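Local coordinates for SAM-dependent methyltransferase (Streptococcus pneumoniae, PDB 3KR9), which probably methylates tRNA, transferring the methyl group of S-adenosylmethionine to the N1 position of an adenine, at residues F12-A17 against V112-L117; Q136-S141 against V154-Q159. All blocks are in the same frame, centred on the assembly; numbering follows the deposited sequence.

Contact 1: F12-A17 against V112-L117; sequences FVSQGA and VERLIL
Phe12, Val13 and Ser14, in the loop between helix 4-10 and strand 17-22, pack on Arg114 and Ile116 in a loop-on-strand contact, partly apolar and partly polar. Strand 114-119 belongs to the seven-stranded mixed sheet of a class I Rossmann-like methyltransferase, and the loop crosses one face of it. Arg114 and Ile116, two apart in the strand, point to this loop, whereas Leu115 turns toward Phe135 and Leu117 toward Val155.

Ile116 supplies the apolar half. Its CG1 lies anti to the carbonyl carbon (chi1 -48°) and carries CD1 up to the loop, where CD1 stands 3.5 Å from Val13 CG2 and 3.6 Å from Phe12 CB. The Val13 and Ile116 side chains cross at about a right angle; a branched, purely aliphatic residue suits both buried positions. The Phe12 ring leads off toward Val154, Ala139 and Ser141, so it is mainly the CB and backbone of this residue that meet Ile116.

Arg114 supplies the polar half. Its chain runs straight from the backbone and then bends at chi3 (-79°), so that NH1 donates a hydrogen bond to Phe12 O at 2.9 Å, somewhat bent (N-H...O 146°). That donor lies in the carbonyl plane, on a lone pair, and the acceptor lies close to the guanidinium plane. A long, multiply donating side chain fits here: while NH1 holds the loop carbonyl, NE makes a salt bridge with Glu156. Ser14 OG lies over one guanidinium face, offset toward its rim.

From Ser14 the loop makes a type II turn to Ala17, with Gly16 taking the positive phi that such a turn requires. One water bridges the segments, hydrogen-bonded to Ser14 OG at 2.7 Å and donating to Glu113 OE1, just before the strand, also at 2.7 Å.

Contact 2: Q136-S141 against V154-Q159; sequences QIVAES and VVEAGQ
Val154 is the bump of this strand pairing, and Val138 and Ala139 form the hollow that receives it. Val138 and Ala139, adjacent in the chain, both lie against Val154, because a beta bulge shifts the register by one between Ile137 and Ala139. Val154 CG1 rests 3.8 Å from Val138 CG2, the two side chains crossing at about a right angle, and Val154 CG2 lies 3.8 Å from Ala139 CB. The small alanine methyl suits its place as the shallow floor under Val154 CG2. Backbone bonds clamp the bulge: Val138 N reaches Val154 O at 2.9 Å, and Val154 N returns to Ala139 O.

Val138 also lies across the aliphatic stem of Glu156 at about a right angle, its CG2 near Glu156 CG and its CG1 3.8 Å from Glu156 OE1. The extended Glu156 chain leads its OE2 on to a salt bridge with Arg114.

Ahead of the bulge, Gln136 and Glu156 exchange a pair of backbone hydrogen bonds. The Gln136 side chain starts with CG between its backbone N and carbonyl carbon (chi1 52°), then runs out over Gly158, whose bare CA gives the amide a place to lie; NE2 makes a weak bond to Ala157 O at 3.4 Å. Ile137 and Val155 lie on the opposite face, a non-hydrogen-bonded pair with Ile137 CG1 4.4 Å from Val155 CG2, and both reach helix 123-132.

This bulged antiparallel pairing joins the two strands of the hairpin 135-145/148-157, the 7-6 pair that ends the class I methyltransferase sheet (3-2-1-4-5-7-6), with 135-145 outermost.

How the contacts relate
Strands 114-119 and 148-157 are neighbours in one sheet, so contact 1 and contact 2 share its framework, their centres about 11 Å apart. Both are partly buried, but none of the touching residues of contact 1 is exposed, whereas contact 2 runs out to exposed Ala157 and Gln159. In contact 1 side chains do the work, a loop being fastened by one arginine and a small apolar patch; contact 2, at the antiparallel edge, depends chiefly on backbone bonds and the valines around its bulge. The Arg114-Glu156 salt bridge is one charged tie between them, while Leu115 O and Val155 N probably share a hydrogen bond.

Contact 1: F12-A17 against V112-L117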
loop_
_atom_site.group_PDB
_atom_site.type_symbol
_atom_site.label_atom_id
_atom_site.label_comp_id
_atom_site.label_asym_id
_atom_site.label_seq_id
_atom_site.Cartn_x
_atom_site.Cartn_y
_atom_site.Cartn_z
ATOM N N PHE A 12 4.130 10.344 3.772
ATOM C CA PHE A 12 4.674 9.517 4.803
ATOM C C PHE A 12 6.143 9.246 4.615
ATOM O O PHE A 12 6.763 8.652 5.491
ATOM C CB PHE A 12 3.887 8.238 4.961
ATOM C CG PHE A 12 2.485 8.436 5.492
ATOM C CD1 PHE A 12 2.268 8.756 6.845
ATOM C CD2 PHE A 12 1.385 8.268 4.648
ATOM C CE1 PHE A 12 0.979 8.894 7.336
ATOM C CE2 PHE A 12 0.092 8.400 5.129
ATOM C CZ PHE A 12 -0.112 8.711 6.475
ATOM N N VAL A 13 6.741 9.755 3.542
ATOM C CA VAL A 13 8.164 9.465 3.326
ATOM C C VAL A 13 9.029 10.387 4.113
ATOM O O VAL A 13 9.101 11.575 3.791
ATOM C CB VAL A 13 8.576 9.511 1.828
ATOM C CG1 VAL A 13 10.093 9.225 1.646
ATOM C CG2 VAL A 13 7.725 8.550 1.056
ATOM N N SER A 14 9.713 9.816 5.112
ATOM C CA SER A 14 10.402 10.610 6.124
ATOM C C SER A 14 11.469 11.464 5.480
ATOM O O SER A 14 12.210 11.013 4.561
ATOM C CB SER A 14 11.013 9.707 7.231
ATOM O OG SER A 14 9.977 8.890 7.740
ATOM N N GLN A 15 11.526 12.692 5.983
ATOM C CA GLN A 15 12.442 13.730 5.522
ATOM C C GLN A 15 13.827 13.187 5.632
ATOM O O GLN A 15 14.166 12.587 6.649
ATOM C CB GLN A 15 12.304 15.004 6.423
ATOM C CG GLN A 15 13.353 16.073 6.109
ATOM C CD GLN A 15 13.083 16.743 4.781
ATOM O OE1 GLN A 15 11.934 17.006 4.452
ATOM N NE2 GLN A 15 14.136 16.993 3.996
ATOM N N GLY A 16 14.650 13.375 4.611
ATOM C CA GLY A 16 16.014 12.816 4.638
ATOM C C GLY A 16 16.130 11.333 4.251
ATOM O O GLY A 16 17.216 10.814 4.210
ATOM N N ALA A 17 15.020 10.655 3.964
ATOM C CA ALA A 17 15.095 9.199 3.617
ATOM C C ALA A 17 15.933 8.877 2.409
ATOM O O ALA A 17 16.113 9.687 1.452
ATOM C CB ALA A 17 13.643 8.599 3.424
ATOM N N VAL A 112 15.262 -1.399 7.538
ATOM C CA VAL A 112 14.415 -0.369 6.913
ATOM C C VAL A 112 13.528 0.185 7.994
ATOM O O VAL A 112 12.969 -0.606 8.721
ATOM C CB VAL A 112 13.598 -1.008 5.736
ATOM C CG1 VAL A 112 12.610 -0.011 5.114
ATOM C CG2 VAL A 112 14.580 -1.536 4.655
ATOM N N GLU A 113 13.412 1.528 8.138
ATOM C CA GLU A 113 12.611 2.110 9.224
ATOM C C GLU A 113 11.124 1.959 8.933
ATOM O O GLU A 113 10.298 1.670 9.824
ATOM C CB GLU A 113 12.911 3.630 9.409
ATOM C CG GLU A 113 14.397 3.978 9.588
ATOM C CD GLU A 113 14.693 5.462 9.397
ATOM O OE1 GLU A 113 13.800 6.245 9.018
ATOM O OE2 GLU A 113 15.853 5.850 9.592
ATOM N N ARG A 114 10.776 2.158 7.667
ATOM C CA ARG A 114 9.386 2.329 7.349
ATOM C C ARG A 114 9.011 1.795 5.927
ATOM O O ARG A 114 9.796 1.916 4.982
ATOM C CB ARG A 114 9.052 3.823 7.498
ATOM C CG ARG A 114 7.610 4.164 7.130
ATOM C CD ARG A 114 7.385 5.693 7.332
ATOM N NE ARG A 114 7.189 6.014 8.752
ATOM C CZ ARG A 114 6.653 7.160 9.160
ATOM N NH1 ARG A 114 6.326 8.063 8.255
ATOM N NH2 ARG A 114 6.473 7.416 10.463
ATOM N N LEU A 115 7.844 1.163 5.848
ATOM C CA LEU A 115 7.247 0.679 4.639
ATOM C C LEU A 115 5.965 1.428 4.469
ATOM O O LEU A 115 5.201 1.539 5.416
ATOM C CB LEU A 115 6.877 -0.784 4.772
ATOM C CG LEU A 115 7.873 -1.929 4.680
ATOM C CD1 LEU A 115 9.327 -1.637 5.017
ATOM C CD2 LEU A 115 7.278 -3.190 5.416
ATOM N N ILE A 116 5.722 1.917 3.251
ATOM C CA ILE A 116 4.471 2.558 2.967
ATOM C C ILE A 116 3.813 1.767 1.859
ATOM O O ILE A 116 4.337 1.669 0.773
ATOM C CB ILE A 116 4.689 4.067 2.543
ATOM C CG1 ILE A 116 5.627 4.772 3.527
ATOM C CG2 ILE A 116 3.353 4.802 2.321
ATOM C CD1 ILE A 116 6.132 6.127 3.052
ATOM N N LEU A 117 2.635 1.239 2.145
ATOM C CA LEU A 117 2.022 0.282 1.286
ATOM C C LEU A 117 0.650 0.742 0.872
ATOM O O LEU A 117 -0.186 1.085 1.711
ATOM C CB LEU A 117 1.915 -1.077 2.003
ATOM C CG LEU A 117 3.166 -1.544 2.756
ATOM C CD1 LEU A 117 2.823 -2.804 3.621
ATOM C CD2 LEU A 117 4.360 -1.807 1.832
HETATM O O HOH W 1 11.202 6.615 8.475
#

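Contact 2: Q136-S141 against V154-Q159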
loop_
_atom_site.group_PDB
_atom_site.type_symbol
_atom_site.label_atom_id
_atom_site.label_comp_id
_atom_site.label_asym_id
_atom_site.label_seq_id
_atom_site.Cartn_x
_atom_site.Cartn_y
_atom_site.Cartn_z
ATOM N N GLN A 136 4.153 -3.707 12.552
ATOM C CA GLN A 136 2.975 -3.035 13.119
ATOM C C GLN A 136 2.559 -1.860 12.229
ATOM O O GLN A 136 3.386 -1.172 11.678
ATOM C CB GLN A 136 3.236 -2.507 14.567
ATOM C CG GLN A 136 4.490 -1.629 14.698
ATOM C CD GLN A 136 4.672 -0.987 16.102
ATOM O OE1 GLN A 136 3.731 -0.883 16.861
ATOM N NE2 GLN A 136 5.888 -0.533 16.400
ATOM N N ILE A 137 1.265 -1.622 12.142
ATOM C CA ILE A 137 0.757 -0.495 11.417
ATOM C C ILE A 137 0.874 0.658 12.373
ATOM O O ILE A 137 0.541 0.513 13.576
ATOM C CB ILE A 137 -0.679 -0.777 10.957
ATOM C CG1 ILE A 137 -0.642 -1.924 9.894
ATOM C CG2 ILE A 137 -1.351 0.478 10.376
ATOM C CD1 ILE A 137 -2.046 -2.563 9.653
ATOM N N VAL A 138 1.402 1.770 11.881
ATOM C CA VAL A 138 1.528 2.991 12.718
ATOM C C VAL A 138 0.727 4.167 12.149
ATOM O O VAL A 138 0.645 5.240 12.782
ATOM C CB VAL A 138 2.998 3.459 12.870
ATOM C CG1 VAL A 138 3.895 2.371 13.528
ATOM C CG2 VAL A 138 3.542 3.991 11.532
ATOM N N ALA A 139 0.116 3.983 10.985
ATOM C CA ALA A 139 -0.762 5.015 10.414
ATOM C C ALA A 139 -1.495 4.427 9.207
ATOM O O ALA A 139 -0.992 3.470 8.555
ATOM C CB ALA A 139 0.073 6.258 9.996
ATOM N N GLU A 140 -2.692 4.949 8.934
ATOM C CA GLU A 140 -3.415 4.563 7.738
ATOM C C GLU A 140 -4.127 5.764 7.150
ATOM O O GLU A 140 -4.627 6.630 7.890
ATOM C CB GLU A 140 -4.448 3.472 8.027
ATOM C CG GLU A 140 -3.911 2.209 8.688
ATOM C CD GLU A 140 -5.018 1.185 8.893
ATOM O OE1 GLU A 140 -6.006 1.547 9.551
ATOM O OE2 GLU A 140 -4.906 0.015 8.428
ATOM N N SER A 141 -4.233 5.816 5.844
ATOM C CA SER A 141 -5.027 6.834 5.202
ATOM C C SER A 141 -5.847 6.258 4.101
ATOM O O SER A 141 -5.478 5.262 3.583
ATOM C CB SER A 141 -4.158 7.956 4.690
ATOM O OG SER A 141 -3.317 8.428 5.696
ATOM N N VAL A 154 0.922 2.399 6.676
ATOM C CA VAL A 154 2.303 2.754 7.043
ATOM C C VAL A 154 2.734 1.777 8.138
ATOM O O VAL A 154 1.994 1.542 9.068
ATOM C CB VAL A 154 2.424 4.183 7.616
ATOM C CG1 VAL A 154 3.935 4.560 7.766
ATOM C CG2 VAL A 154 1.669 5.263 6.736
ATOM N N VAL A 155 3.941 1.236 8.052
ATOM C CA VAL A 155 4.273 0.058 8.807
ATOM C C VAL A 155 5.675 0.224 9.271
ATOM O O VAL A 155 6.533 0.773 8.533
ATOM C CB VAL A 155 4.222 -1.210 7.875
ATOM C CG1 VAL A 155 4.673 -2.456 8.646
ATOM C CG2 VAL A 155 2.801 -1.359 7.264
ATOM N N GLU A 156 5.932 -0.207 10.504
ATOM C CA GLU A 156 7.302 -0.217 10.988
ATOM C C GLU A 156 7.456 -1.525 11.763
ATOM O O GLU A 156 6.464 -2.192 12.003
ATOM C CB GLU A 156 7.546 1.027 11.875
ATOM C CG GLU A 156 7.256 2.310 11.066
ATOM C CD GLU A 156 7.477 3.610 11.847
ATOM O OE1 GLU A 156 7.444 3.591 13.091
ATOM O OE2 GLU A 156 7.707 4.651 11.204
ATOM N N ALA A 157 8.674 -1.889 12.110
ATOM C CA ALA A 157 8.956 -3.165 12.793
ATOM C C ALA A 157 8.323 -3.155 14.153
ATOM O O ALA A 157 8.455 -2.153 14.871
ATOM C CB ALA A 157 10.519 -3.348 12.937
ATOM N N GLY A 158 7.652 -4.242 14.539
ATOM C CA GLY A 158 7.147 -4.335 15.922
ATOM C C GLY A 158 5.919 -5.192 15.966
ATOM O O GLY A 158 5.409 -5.558 14.931
ATOM N N GLN A 159 5.383 -5.434 17.155
ATOM C CA GLN A 159 4.285 -6.345 17.298
ATOM C C GLN A 159 2.973 -5.606 17.174
ATOM O O GLN A 159 2.847 -4.482 17.631
ATOM C CB GLN A 159 4.277 -6.979 18.707
ATOM C CG GLN A 159 5.475 -7.841 19.058
ATOM C CD GLN A 159 5.308 -8.534 20.457
ATOM O OE1 GLN A 159 5.127 -7.873 21.483
ATOM N NE2 GLN A 159 5.332 -9.862 20.460
#